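Local coordinates for protein serine protease (Arthrobacter nicotinovorans, PDB 3WY8) that probably hydrolyses peptide bonds as a trypsin-like serine protease with keratinolytic activity, this chain holding the protease part of a longer protein, at residues F15-G20 with Y52-I57; K75-P80 with A94-N99; G87-D92 with V188-Y193; P60-G65 with N137-K142; C44-P49 with Q82-G87. All coordinates share one frame; numbering follows the deposited sequence.

Overall arrangement
Contacts 1 and 2 are both antiparallel strand pairs in the six-stranded barrel, built on backbone hydrogen bonds, and they touch through neighbouring strands 55-60 and 72-78. The other three join loops and a short helix and mix side-chain with main-chain contacts. Contact 3 is the buried one, meeting beside the presumed triad; contact 5 shares Gly87 with it and packs a tryptophan under a partly exposed turn. Contact 4 is partly buried, on the opposite side of the chain's centre from contacts 3 and 5, centres 22 and 26 Å away, and joins loops of the two sheets through a phenol-carboxylate bond. Leu45 of contact 5 packs against contact 2 and hydrogen-bonds to contact 1.

Contact 1 of 5, residues F15-G20 with Y52-I57; sequences FFTLGG and YATNFI
Phe15 and Ile57 pair in the antiparallel ladder between strand 11-18 and strand 55-60, the pairing that closes the six-stranded barrel of this trypsin-like protease. They exchange two backbone bonds. Phe15 N gives to Ile57 O. In return, Ile57 N lies 2.8 Å from Phe15 O. Two residues further, Thr17 N gives to Asn55 O at 2.9 Å.

The tight part lies on the face of Phe16 and Phe56, a non-hydrogen-bonded pair. With CG placed between the backbone N and the carbonyl carbon (chi1 68°), the Phe16 ring swings off Phe56 and leaves its CB to do the touching, 3.2 Å from Asn55 O and 4.2 Å from Phe56 CD1. The ring itself meets Ala53 CB obliquely, while Leu18 CD2 lies at its edge. Leu18 adds its other branch, CD1 resting 3.5 Å from Ala53 N. Deeper in the barrel, Phe56 packs on Ala96 and Met98 and Phe16 on Cys25.

The face of Thr17 and Asn55 is looser and partly open to solvent. Here Thr17 CG2 comes to 3.5 Å from Thr54 OG1, and Thr17 OG1 bonds instead to Asn22. The last direct bond, Thr54 N to Thr17 O, is bent at 143°. Beyond it the chains part and water takes over: one molecule joins Gly19 N to Tyr52 O, another, 2.8 Å from Gly20 N, joins it to Thr54 OG1. The chemistry divides accordingly: main-chain bonds fix the strand register, hydrocarbon fills the inner face, and two waters bridge the chains where the direct bonds stop.

Contact 2 of 5, residues K75-P80 with A94-N99; sequences KALYAP and AFAVMN
Lys75 and Val97 meet through their torsions: Lys75 CG lies between the backbone N and the carbonyl carbon (chi1 66°) and the chain beyond is extended, which carries CE to 3.7 Å from Val97 CG1. Val97 holds CG1 anti to its own N (chi1 179°), leaving CG2 beside the backbone N, where it sits 3.7 Å from Tyr78 CE2, oblique to the ring. Val97 is thus flanked by a lysine chain on one methyl and a tyrosine ring on the other. The Tyr78 ring also turns an edge to Phe95 O, which lies in its plane.

The backbone beneath is an antiparallel pair of barrel strands, 72-78 with 94-98, interrupted by a classic beta bulge. Lys75 N and Ala76 N both bond to Val97 O, at 2.8 Å from Lys75 N and 3.2 Å from Ala76 N, while Val97 N returns an almost straight bond (174°) to Ala76 O. Tyr78 and Phe95 then exchange a regular pair of bonds. Helix 207-218 covers this face, Ala216 touching both Tyr78 and Phe95 and Tyr213 meeting the Phe95 ring edge-to-face. On the other face Leu77 CD2 packs on Ala96 CB at 3.7 Å, next to Phe56.

Beyond the bulge, Asn99 OD1 lies 3.1 Å from Lys75 CB, and Asn99 ND2 bonds weakly to Thr73 O. An alanine at Asn99 would remove the amide, which is likely to open a gap beside Lys75 CB and leave Thr73 O without that weak donor. A water accepting weakly from Lys75 NZ donates to Met98 O at 2.6 Å.

Contact 3 of 5, residues G87-D92 with V188-Y193; sequences GNMQYD and VNSYGY
Asp92 and Ser190 face each other from two loops that form no strand pair, the first turning through a short 3-10 segment at 89-90 that an Asx turn from Asn88 OD1 to Gln90 N introduces, the second kinked by a classic beta bulge where Ser190 and Tyr191 both oppose Tyr201. Asp92 CG and Ser190 OG each lie anti to their backbone N (chi1 -170° and 171°), and this aims the groups at one another. Ser190 OG donates to Asp92 OD2 at 2.7 Å, reaching the oxygen on its anti side and 19° out of the carboxylate plane. The same OD2 is hydrogen-bonded to His43 ND1. His43 and Asp92, with Ser171, fit the Ser-His-Asp triad of chymotrypsin-like proteases, in which the aspartate is likewise held by a serine of the second barrel, so Ser190 probably acts as a second-shell residue positioning Asp92. A water gives one bond to Ser190 OG at 2.7 Å and another to Met89 O. Met89, bent at chi2 and chi3, brings CE to 3.3 Å from Ser190 OG and 3.6 Å from Tyr191 CD2, meeting that ring obliquely. The Tyr191 ring stacks on Tyr201, and its hydroxyl bonds to Asp151 and Thr159.

Contact 4 of 5, residues P60-G65 with N137-K142; sequences PAYLNG and NGESLK
Two loops, one leaving barrel strand 55-60 and the other leading into strand 142-150 of the second sheet, are joined where Tyr62 and Asn64 grip Glu139 from its two ends. Tyr62 OH donates to Glu139 OE2 at 2.7 Å, meeting it on the syn side. OE2 lies at the ring's edge, near its plane, while the ring and carboxylate planes stand 81° apart. Glu139 reaches there by a bend at chi2 (-66°), which turns the carboxylate toward Tyr62 OH and sets OE1 beside Asn64 CA. Its main chain is held as well: Asn64 N bonds to Glu139 O at 2.9 Å, nearly straight at 175°. Asn64 OD1 packs against Glu139 CB, 3.2 Å away, and Leu63 CD1 lies 3.8 Å from Ser140 CB. A water spans the contact, donating to Tyr62 O at 2.8 Å and accepting from Leu141 N at 2.9 Å; Tyr62 O is also bonded to Tyr130 OH. Gly138 O accepts from Lys13 NZ of strand 11-18. Asn137 OD1 accepts from Glu139 N at 3.2 Å, the bond of an Asx turn. Here the loops bridge two beta sheets, in keeping with the two-domain architecture of trypsin-like proteases.

Contact 5 of 5, residues C44-P49 with Q82-G87; sequences CLNEGP and QWASNG
Asn46 is the first residue of 44-49 to meet the helix-end segment 82-87, two places after Cys44, which forms a disulfide with Cys25. It makes an Asx turn, OD1 accepting from Gly48 N at 2.9 Å, in the loop that follows His43 of the presumed catalytic triad. With CG anti to the backbone N (chi1 -180°), the amide reaches Ala84: OD1 is 3.4 Å from Ala84 CA, ND2 rests near Ala84 CB and also bonds to Gly50 O. The main-chain Asn46 O takes Trp83 NE1 at 3.2 Å. That oxygen lies in the indole plane, though the donor stands well above the carbonyl plane.

Gly48 comes next, its CA over one face of the indole, 3.8 Å from the centroid of the Trp83 five-membered ring in a CH-pi contact. A CB here would collide with Trp83 CZ2, consistent with glycine at this positive-phi position. The indole also touches His43 and Met89. A leucine in place of Trp83 would remove the N-H and the flat face, and would probably leave Asn46 O without its donor and Gly48 CA without the ring face it lies over.

Pro49 follows a cis peptide bond and leans on the carbonyls of Ala84 and Ser85, its CA 3.3 Å from Ala84 O and its CB 3.3 Å from Ser85 O. Just before it, Gly48 O receives the CA-H of Gly87, with Gly87 CA to Gly48 O at 3.4 Å.

Contact 1 of 5, residues F15-G20 with Y52-I57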
# COMPACT_ATOMS: atom_id res chain seq x y z
N PHE A 15 -2.35 6.05 9.36
CA PHE A 15 -2.24 5.90 10.81
C PHE A 15 -3.37 4.97 11.22
O PHE A 15 -4.54 5.21 10.88
CB PHE A 15 -2.41 7.25 11.51
CG PHE A 15 -1.34 8.25 11.18
CD1 PHE A 15 -0.24 8.42 12.03
CD2 PHE A 15 -1.42 9.03 10.02
CE1 PHE A 15 0.75 9.35 11.73
CE2 PHE A 15 -0.43 9.96 9.72
CZ PHE A 15 0.65 10.13 10.58
N PHE A 16 -3.05 3.91 11.95
CA PHE A 16 -4.09 2.94 12.30
C PHE A 16 -3.94 2.28 13.66
O PHE A 16 -2.87 2.32 14.27
CB PHE A 16 -4.30 1.91 11.18
CG PHE A 16 -3.13 0.96 10.98
CD1 PHE A 16 -3.22 -0.36 11.41
CD2 PHE A 16 -1.98 1.38 10.33
CE1 PHE A 16 -2.16 -1.25 11.21
CE2 PHE A 16 -0.91 0.50 10.13
CZ PHE A 16 -1.00 -0.82 10.57
N THR A 17 -5.04 1.70 14.14
CA THR A 17 -5.05 0.92 15.37
C THR A 17 -5.44 -0.50 15.01
O THR A 17 -6.49 -0.74 14.40
CB THR A 17 -6.02 1.52 16.41
OG1 THR A 17 -5.66 2.88 16.68
CG2 THR A 17 -5.96 0.73 17.71
N LEU A 18 -4.58 -1.45 15.37
CA LEU A 18 -4.78 -2.85 15.04
C LEU A 18 -4.37 -3.72 16.23
O LEU A 18 -3.25 -3.60 16.72
CB LEU A 18 -3.99 -3.24 13.79
CG LEU A 18 -4.10 -4.68 13.27
CD1 LEU A 18 -5.52 -4.99 12.81
CD2 LEU A 18 -3.11 -4.91 12.14
N GLY A 19 -5.29 -4.57 16.67
CA GLY A 19 -5.04 -5.41 17.85
C GLY A 19 -4.74 -4.57 19.08
O GLY A 19 -4.00 -5.00 19.97
N GLY A 20 -5.31 -3.36 19.11
CA GLY A 20 -5.16 -2.45 20.24
C GLY A 20 -3.89 -1.60 20.26
O GLY A 20 -3.69 -0.84 21.20
N TYR A 52 -9.84 -7.06 11.92
CA TYR A 52 -9.54 -5.87 11.15
C TYR A 52 -9.20 -4.70 12.08
O TYR A 52 -9.53 -4.72 13.27
CB TYR A 52 -10.73 -5.50 10.25
CG TYR A 52 -10.82 -6.35 9.01
CD1 TYR A 52 -10.05 -6.07 7.88
CD2 TYR A 52 -11.69 -7.45 8.95
CE1 TYR A 52 -10.13 -6.84 6.73
CE2 TYR A 52 -11.78 -8.23 7.80
CZ TYR A 52 -10.99 -7.92 6.69
OH TYR A 52 -11.07 -8.68 5.55
N ALA A 53 -8.51 -3.70 11.53
CA ALA A 53 -8.17 -2.48 12.26
C ALA A 53 -9.43 -1.79 12.80
O ALA A 53 -10.45 -1.76 12.12
CB ALA A 53 -7.39 -1.53 11.37
N THR A 54 -9.33 -1.25 14.01
CA THR A 54 -10.46 -0.57 14.64
C THR A 54 -10.53 0.91 14.28
O THR A 54 -11.58 1.55 14.43
CB THR A 54 -10.45 -0.75 16.17
OG1 THR A 54 -9.17 -0.39 16.69
CG2 THR A 54 -10.76 -2.21 16.54
N ASN A 55 -9.41 1.46 13.81
CA ASN A 55 -9.36 2.81 13.25
C ASN A 55 -8.29 2.85 12.17
O ASN A 55 -7.25 2.22 12.32
CB ASN A 55 -9.07 3.85 14.34
CG ASN A 55 -9.50 5.25 13.94
OD1 ASN A 55 -8.71 6.20 13.99
ND2 ASN A 55 -10.76 5.39 13.54
N PHE A 56 -8.58 3.56 11.09
CA PHE A 56 -7.72 3.57 9.90
C PHE A 56 -7.87 4.92 9.22
O PHE A 56 -8.94 5.25 8.70
CB PHE A 56 -8.13 2.42 8.96
CG PHE A 56 -7.30 2.29 7.70
CD1 PHE A 56 -6.34 1.29 7.59
CD2 PHE A 56 -7.52 3.12 6.60
CE1 PHE A 56 -5.59 1.13 6.42
CE2 PHE A 56 -6.77 2.98 5.43
CZ PHE A 56 -5.80 1.98 5.34
N ILE A 57 -6.79 5.71 9.24
CA ILE A 57 -6.80 7.07 8.72
C ILE A 57 -5.82 7.20 7.56
O ILE A 57 -4.66 6.82 7.68
CB ILE A 57 -6.43 8.11 9.82
CG1 ILE A 57 -7.29 7.92 11.08
CG2 ILE A 57 -6.49 9.55 9.28
CD1 ILE A 57 -8.81 8.07 10.87
O HOH W 1 -8.07 -4.81 15.71
O HOH W 2 -7.57 -2.48 17.69

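Contact 2 of 5, residues K75-P80 with A94-N99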
# COMPACT_ATOMS: atom_id res chain seq x y z
N LYS A 75 -14.44 3.52 6.31
CA LYS A 75 -15.72 2.95 6.70
C LYS A 75 -15.70 1.43 6.64
O LYS A 75 -16.38 0.77 7.42
CB LYS A 75 -16.89 3.54 5.91
CG LYS A 75 -16.92 3.23 4.44
CD LYS A 75 -18.28 3.57 3.85
CE LYS A 75 -18.34 3.14 2.40
NZ LYS A 75 -19.43 3.81 1.64
N ALA A 76 -14.91 0.87 5.73
CA ALA A 76 -14.80 -0.59 5.62
C ALA A 76 -13.42 -1.02 5.14
O ALA A 76 -12.69 -0.23 4.53
CB ALA A 76 -15.89 -1.13 4.70
N LEU A 77 -13.06 -2.27 5.44
CA LEU A 77 -11.74 -2.81 5.11
C LEU A 77 -11.90 -4.19 4.50
O LEU A 77 -12.69 -5.01 4.99
CB LEU A 77 -10.87 -2.90 6.36
CG LEU A 77 -10.72 -1.63 7.21
CD1 LEU A 77 -10.17 -1.97 8.59
CD2 LEU A 77 -9.85 -0.60 6.50
N TYR A 78 -11.14 -4.44 3.43
CA TYR A 78 -11.28 -5.68 2.66
C TYR A 78 -9.94 -6.36 2.41
O TYR A 78 -9.10 -5.84 1.68
CB TYR A 78 -11.98 -5.39 1.32
CG TYR A 78 -13.35 -4.79 1.52
CD1 TYR A 78 -14.47 -5.61 1.66
CD2 TYR A 78 -13.52 -3.41 1.62
CE1 TYR A 78 -15.73 -5.07 1.86
CE2 TYR A 78 -14.78 -2.86 1.83
CZ TYR A 78 -15.88 -3.69 1.95
OH TYR A 78 -17.12 -3.13 2.15
N ALA A 79 -9.77 -7.53 3.01
CA ALA A 79 -8.60 -8.35 2.77
C ALA A 79 -9.05 -9.73 2.27
O ALA A 79 -10.14 -10.17 2.62
CB ALA A 79 -7.77 -8.48 4.04
N PRO A 80 -8.21 -10.40 1.46
CA PRO A 80 -8.56 -11.75 1.03
C PRO A 80 -8.64 -12.71 2.21
O PRO A 80 -7.97 -12.49 3.23
CB PRO A 80 -7.41 -12.15 0.09
CG PRO A 80 -6.33 -11.18 0.33
CD PRO A 80 -6.98 -9.92 0.81
N ALA A 94 -4.60 -5.45 0.60
CA ALA A 94 -5.96 -5.19 1.01
C ALA A 94 -6.40 -3.80 0.54
O ALA A 94 -5.58 -3.00 0.09
CB ALA A 94 -6.10 -5.32 2.52
N PHE A 95 -7.70 -3.55 0.63
CA PHE A 95 -8.25 -2.30 0.15
C PHE A 95 -9.18 -1.73 1.20
O PHE A 95 -10.03 -2.42 1.75
CB PHE A 95 -8.98 -2.50 -1.18
CG PHE A 95 -8.10 -3.06 -2.26
CD1 PHE A 95 -7.38 -2.21 -3.10
CD2 PHE A 95 -7.94 -4.43 -2.39
CE1 PHE A 95 -6.54 -2.72 -4.08
CE2 PHE A 95 -7.09 -4.96 -3.37
CZ PHE A 95 -6.40 -4.10 -4.22
N ALA A 96 -8.97 -0.45 1.50
CA ALA A 96 -9.82 0.25 2.43
C ALA A 96 -10.79 1.12 1.64
O ALA A 96 -10.42 1.68 0.60
CB ALA A 96 -8.97 1.08 3.36
N VAL A 97 -12.02 1.22 2.11
CA VAL A 97 -13.01 2.11 1.50
C VAL A 97 -13.30 3.25 2.48
O VAL A 97 -13.68 3.01 3.62
CB VAL A 97 -14.30 1.37 1.11
CG1 VAL A 97 -15.32 2.34 0.51
CG2 VAL A 97 -13.98 0.27 0.11
N MET A 98 -13.08 4.47 2.01
CA MET A 98 -13.08 5.64 2.89
C MET A 98 -14.45 6.30 2.96
O MET A 98 -15.18 6.33 1.97
CB MET A 98 -12.03 6.66 2.41
CG MET A 98 -10.63 6.10 2.19
SD MET A 98 -9.88 5.36 3.67
CE MET A 98 -10.32 3.67 3.52
N ASN A 99 -14.78 6.82 4.14
CA ASN A 99 -15.92 7.72 4.29
C ASN A 99 -15.72 8.98 3.46
O ASN A 99 -14.59 9.33 3.12
CB ASN A 99 -16.06 8.15 5.76
CG ASN A 99 -16.62 7.06 6.64
OD1 ASN A 99 -17.71 6.53 6.40
ND2 ASN A 99 -15.88 6.72 7.70
O HOH W 3 -17.43 6.21 0.68

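Contact 3 of 5, residues G87-D92 with V188-Y193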
# COMPACT_ATOMS: atom_id res chain seq x y z
N GLY A 87 -3.17 -15.39 7.41
CA GLY A 87 -1.97 -14.55 7.38
C GLY A 87 -0.96 -14.95 6.31
O GLY A 87 0.25 -14.83 6.50
N ASN A 88 -1.47 -15.42 5.18
CA ASN A 88 -0.62 -15.90 4.09
C ASN A 88 0.03 -14.73 3.35
O ASN A 88 -0.66 -13.94 2.70
CB ASN A 88 -1.44 -16.76 3.12
CG ASN A 88 -0.59 -17.47 2.09
OD1 ASN A 88 0.54 -17.06 1.80
ND2 ASN A 88 -1.13 -18.53 1.50
N MET A 89 1.36 -14.63 3.46
CA MET A 89 2.12 -13.52 2.85
C MET A 89 1.97 -13.42 1.33
O MET A 89 2.19 -12.35 0.76
CB MET A 89 3.61 -13.57 3.23
CG MET A 89 3.90 -13.28 4.71
SD MET A 89 3.36 -11.66 5.29
CE MET A 89 4.51 -10.58 4.43
N GLN A 90 1.59 -14.52 0.68
CA GLN A 90 1.36 -14.50 -0.77
C GLN A 90 0.28 -13.49 -1.14
O GLN A 90 0.29 -12.92 -2.24
CB GLN A 90 0.97 -15.88 -1.30
CG GLN A 90 0.52 -15.86 -2.76
CD GLN A 90 0.57 -17.21 -3.44
OE1 GLN A 90 0.94 -18.22 -2.84
NE2 GLN A 90 0.21 -17.22 -4.72
N TYR A 91 -0.66 -13.28 -0.22
CA TYR A 91 -1.83 -12.45 -0.48
C TYR A 91 -1.88 -11.23 0.43
O TYR A 91 -2.96 -10.80 0.85
CB TYR A 91 -3.10 -13.31 -0.36
CG TYR A 91 -3.08 -14.57 -1.20
CD1 TYR A 91 -3.33 -14.52 -2.57
CD2 TYR A 91 -2.79 -15.81 -0.62
CE1 TYR A 91 -3.31 -15.67 -3.35
CE2 TYR A 91 -2.78 -16.97 -1.40
CZ TYR A 91 -3.04 -16.90 -2.75
OH TYR A 91 -3.02 -18.04 -3.52
N ASP A 92 -0.71 -10.65 0.72
CA ASP A 92 -0.62 -9.47 1.59
C ASP A 92 -0.94 -8.18 0.83
O ASP A 92 -0.07 -7.35 0.58
CB ASP A 92 0.77 -9.40 2.25
CG ASP A 92 0.86 -8.35 3.35
OD1 ASP A 92 -0.20 -7.89 3.83
OD2 ASP A 92 1.99 -7.98 3.73
N VAL A 188 2.20 -3.81 -3.76
CA VAL A 188 2.42 -2.96 -2.59
C VAL A 188 3.69 -3.41 -1.86
O VAL A 188 4.10 -4.56 -1.99
CB VAL A 188 1.24 -3.01 -1.57
CG1 VAL A 188 -0.01 -2.39 -2.17
CG2 VAL A 188 0.97 -4.44 -1.10
N ASN A 189 4.30 -2.50 -1.11
CA ASN A 189 5.38 -2.88 -0.19
C ASN A 189 4.86 -3.83 0.89
O ASN A 189 3.91 -3.50 1.61
CB ASN A 189 5.98 -1.63 0.47
CG ASN A 189 6.58 -0.67 -0.54
OD1 ASN A 189 7.22 -1.08 -1.51
ND2 ASN A 189 6.38 0.63 -0.30
N SER A 190 5.47 -5.00 1.01
CA SER A 190 4.99 -6.01 1.95
C SER A 190 6.00 -6.43 3.01
O SER A 190 5.71 -6.38 4.21
CB SER A 190 4.47 -7.25 1.20
OG SER A 190 4.18 -8.31 2.11
N TYR A 191 7.18 -6.86 2.58
CA TYR A 191 8.19 -7.31 3.53
C TYR A 191 9.62 -7.14 3.03
O TYR A 191 9.87 -7.00 1.83
CB TYR A 191 7.95 -8.78 3.95
CG TYR A 191 8.23 -9.81 2.87
CD1 TYR A 191 9.49 -10.39 2.73
CD2 TYR A 191 7.21 -10.24 2.01
CE1 TYR A 191 9.74 -11.35 1.74
CE2 TYR A 191 7.45 -11.20 1.03
CZ TYR A 191 8.72 -11.75 0.90
OH TYR A 191 8.96 -12.69 -0.07
N GLY A 192 10.54 -7.16 3.98
CA GLY A 192 11.96 -7.26 3.69
C GLY A 192 12.57 -8.25 4.66
O GLY A 192 11.92 -8.68 5.61
N TYR A 193 13.82 -8.62 4.41
CA TYR A 193 14.55 -9.50 5.31
C TYR A 193 15.41 -8.71 6.30
O TYR A 193 16.56 -8.37 6.02
CB TYR A 193 15.39 -10.49 4.50
CG TYR A 193 14.52 -11.54 3.85
CD1 TYR A 193 13.96 -12.56 4.61
CD2 TYR A 193 14.25 -11.50 2.49
CE1 TYR A 193 13.15 -13.52 4.04
CE2 TYR A 193 13.44 -12.46 1.90
CZ TYR A 193 12.89 -13.46 2.68
OH TYR A 193 12.09 -14.42 2.12
O HOH W 4 4.02 -10.35 0.32

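Contact 4 of 5, residues P60-G65 with N137-K142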
# COMPACT_ATOMS: atom_id res chain seq x y z
N PRO A 60 -3.66 11.77 2.38
CA PRO A 60 -3.06 11.98 1.06
C PRO A 60 -2.07 13.14 1.10
O PRO A 60 -2.34 14.15 1.76
CB PRO A 60 -4.25 12.36 0.17
CG PRO A 60 -5.47 12.04 0.93
CD PRO A 60 -5.12 12.01 2.38
N ALA A 61 -0.94 12.97 0.42
CA ALA A 61 0.09 14.01 0.31
C ALA A 61 0.59 14.53 1.67
O ALA A 61 0.98 15.69 1.79
CB ALA A 61 -0.40 15.17 -0.58
N TYR A 62 0.58 13.65 2.67
CA TYR A 62 1.13 13.96 3.99
C TYR A 62 2.56 14.47 3.86
O TYR A 62 3.36 13.92 3.10
CB TYR A 62 1.11 12.70 4.86
CG TYR A 62 1.65 12.87 6.27
CD1 TYR A 62 0.78 13.06 7.34
CD2 TYR A 62 3.02 12.79 6.54
CE1 TYR A 62 1.26 13.20 8.65
CE2 TYR A 62 3.51 12.92 7.85
CZ TYR A 62 2.62 13.13 8.89
OH TYR A 62 3.09 13.25 10.18
N LEU A 63 2.88 15.53 4.60
CA LEU A 63 4.26 16.00 4.71
C LEU A 63 4.47 16.71 6.03
O LEU A 63 3.84 17.74 6.30
CB LEU A 63 4.63 16.92 3.54
CG LEU A 63 6.04 17.52 3.60
CD1 LEU A 63 7.13 16.45 3.53
CD2 LEU A 63 6.21 18.56 2.49
N ASN A 64 5.34 16.15 6.86
CA ASN A 64 5.73 16.78 8.13
C ASN A 64 4.55 17.17 9.01
O ASN A 64 4.56 18.21 9.69
CB ASN A 64 6.66 17.97 7.87
CG ASN A 64 7.97 17.55 7.23
OD1 ASN A 64 8.50 16.47 7.52
ND2 ASN A 64 8.51 18.38 6.34
N GLY A 65 3.52 16.32 9.00
CA GLY A 65 2.33 16.54 9.82
C GLY A 65 1.18 17.22 9.10
O GLY A 65 0.05 17.21 9.60
N ASN A 137 12.21 8.94 9.25
CA ASN A 137 11.42 9.35 10.41
C ASN A 137 9.90 9.41 10.16
O ASN A 137 9.16 9.92 11.00
CB ASN A 137 11.93 10.68 10.98
CG ASN A 137 11.40 11.90 10.23
OD1 ASN A 137 10.97 11.81 9.08
ND2 ASN A 137 11.44 13.06 10.89
N GLY A 138 9.47 8.90 9.01
CA GLY A 138 8.06 8.75 8.68
C GLY A 138 7.35 9.96 8.12
O GLY A 138 6.18 9.88 7.74
N GLU A 139 8.06 11.08 8.04
CA GLU A 139 7.40 12.36 7.80
C GLU A 139 7.27 12.76 6.33
O GLU A 139 6.55 13.71 6.01
CB GLU A 139 8.10 13.46 8.60
CG GLU A 139 7.87 13.34 10.10
CD GLU A 139 6.42 13.57 10.47
OE1 GLU A 139 6.02 14.73 10.64
OE2 GLU A 139 5.67 12.58 10.61
N SER A 140 7.95 12.04 5.44
CA SER A 140 8.01 12.45 4.04
C SER A 140 8.02 11.28 3.06
O SER A 140 8.43 10.17 3.41
CB SER A 140 9.23 13.35 3.79
OG SER A 140 10.43 12.66 4.08
N LEU A 141 7.56 11.54 1.84
CA LEU A 141 7.48 10.52 0.80
C LEU A 141 8.85 10.18 0.21
O LEU A 141 9.63 11.07 -0.13
CB LEU A 141 6.56 11.01 -0.33
CG LEU A 141 6.16 10.00 -1.41
CD1 LEU A 141 5.31 8.88 -0.82
CD2 LEU A 141 5.42 10.72 -2.52
N LYS A 142 9.12 8.88 0.10
CA LYS A 142 10.35 8.37 -0.51
C LYS A 142 9.99 7.37 -1.59
O LYS A 142 8.84 6.91 -1.67
CB LYS A 142 11.24 7.69 0.54
CG LYS A 142 11.52 8.53 1.78
CD LYS A 142 12.26 9.81 1.46
CE LYS A 142 12.59 10.58 2.73
NZ LYS A 142 13.15 11.93 2.42
O HOH W 5 5.72 13.71 1.56

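Contact 5 of 5, residues C44-P49 with Q82-G87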
# COMPACT_ATOMS: atom_id res chain seq x y z
N CYS A 44 -1.51 -4.00 7.01
CA CYS A 44 -1.77 -2.62 7.40
C CYS A 44 -3.22 -2.40 7.84
O CYS A 44 -3.59 -1.29 8.21
CB CYS A 44 -1.43 -1.66 6.27
SG CYS A 44 0.34 -1.56 5.85
N LEU A 45 -4.04 -3.44 7.77
CA LEU A 45 -5.44 -3.29 8.19
C LEU A 45 -6.08 -4.54 8.81
O LEU A 45 -7.25 -4.51 9.19
CB LEU A 45 -6.30 -2.72 7.05
CG LEU A 45 -6.35 -3.41 5.68
CD1 LEU A 45 -7.01 -4.79 5.76
CD2 LEU A 45 -7.10 -2.52 4.70
N ASN A 46 -5.32 -5.63 8.89
CA ASN A 46 -5.83 -6.87 9.47
C ASN A 46 -4.69 -7.65 10.12
O ASN A 46 -3.60 -7.74 9.55
CB ASN A 46 -6.55 -7.72 8.41
CG ASN A 46 -7.10 -9.02 8.98
OD1 ASN A 46 -6.36 -9.98 9.17
ND2 ASN A 46 -8.40 -9.06 9.26
N GLU A 47 -4.95 -8.22 11.30
CA GLU A 47 -3.93 -8.92 12.08
C GLU A 47 -3.17 -10.02 11.32
O GLU A 47 -2.00 -10.27 11.61
CB GLU A 47 -4.52 -9.48 13.38
CG GLU A 47 -4.99 -8.42 14.36
CD GLU A 47 -5.49 -9.01 15.67
OE1 GLU A 47 -4.95 -8.63 16.73
OE2 GLU A 47 -6.41 -9.85 15.63
N GLY A 48 -3.85 -10.67 10.38
CA GLY A 48 -3.22 -11.67 9.51
C GLY A 48 -2.58 -12.85 10.23
O GLY A 48 -1.35 -12.96 10.28
N PRO A 49 -3.40 -13.76 10.79
CA PRO A 49 -4.86 -13.72 10.80
C PRO A 49 -5.46 -13.01 12.02
O PRO A 49 -4.80 -12.86 13.05
CB PRO A 49 -5.24 -15.20 10.84
CG PRO A 49 -4.14 -15.83 11.64
CD PRO A 49 -2.88 -15.03 11.34
N GLN A 82 -7.38 -15.55 2.53
CA GLN A 82 -6.05 -16.08 2.75
C GLN A 82 -5.23 -15.20 3.68
O GLN A 82 -4.40 -15.71 4.45
CB GLN A 82 -5.32 -16.29 1.43
CG GLN A 82 -5.93 -17.38 0.53
CD GLN A 82 -7.01 -16.85 -0.41
OE1 GLN A 82 -7.68 -15.86 -0.12
NE2 GLN A 82 -7.18 -17.52 -1.54
N TRP A 83 -5.46 -13.89 3.64
CA TRP A 83 -4.84 -12.99 4.61
C TRP A 83 -5.55 -12.99 5.97
O TRP A 83 -4.93 -13.25 7.01
CB TRP A 83 -4.68 -11.55 4.09
CG TRP A 83 -3.94 -10.76 5.13
CD1 TRP A 83 -4.47 -9.88 6.03
CD2 TRP A 83 -2.56 -10.89 5.45
NE1 TRP A 83 -3.49 -9.42 6.87
CE2 TRP A 83 -2.30 -10.02 6.53
CE3 TRP A 83 -1.50 -11.64 4.91
CZ2 TRP A 83 -1.03 -9.88 7.10
CZ3 TRP A 83 -0.23 -11.50 5.47
CH2 TRP A 83 -0.01 -10.62 6.55
N ALA A 84 -6.83 -12.65 5.96
CA ALA A 84 -7.61 -12.44 7.18
C ALA A 84 -7.74 -13.70 8.04
O ALA A 84 -7.80 -13.61 9.27
CB ALA A 84 -8.98 -11.88 6.83
N SER A 85 -7.76 -14.86 7.38
CA SER A 85 -7.94 -16.14 8.07
C SER A 85 -6.65 -16.92 8.28
O SER A 85 -6.55 -17.71 9.22
CB SER A 85 -8.94 -17.01 7.30
OG SER A 85 -9.23 -18.20 8.01
N ASN A 86 -5.66 -16.69 7.43
CA ASN A 86 -4.42 -17.49 7.47
C ASN A 86 -3.11 -16.71 7.57
O ASN A 86 -2.05 -17.30 7.79
CB ASN A 86 -4.37 -18.45 6.28
CG ASN A 86 -5.48 -19.50 6.31
OD1 ASN A 86 -5.85 -20.00 7.38
ND2 ASN A 86 -6.02 -19.82 5.14
N GLY A 87 -3.17 -15.39 7.41
CA GLY A 87 -1.97 -14.55 7.38
C GLY A 87 -0.96 -14.95 6.31
O GLY A 87 0.25 -14.83 6.50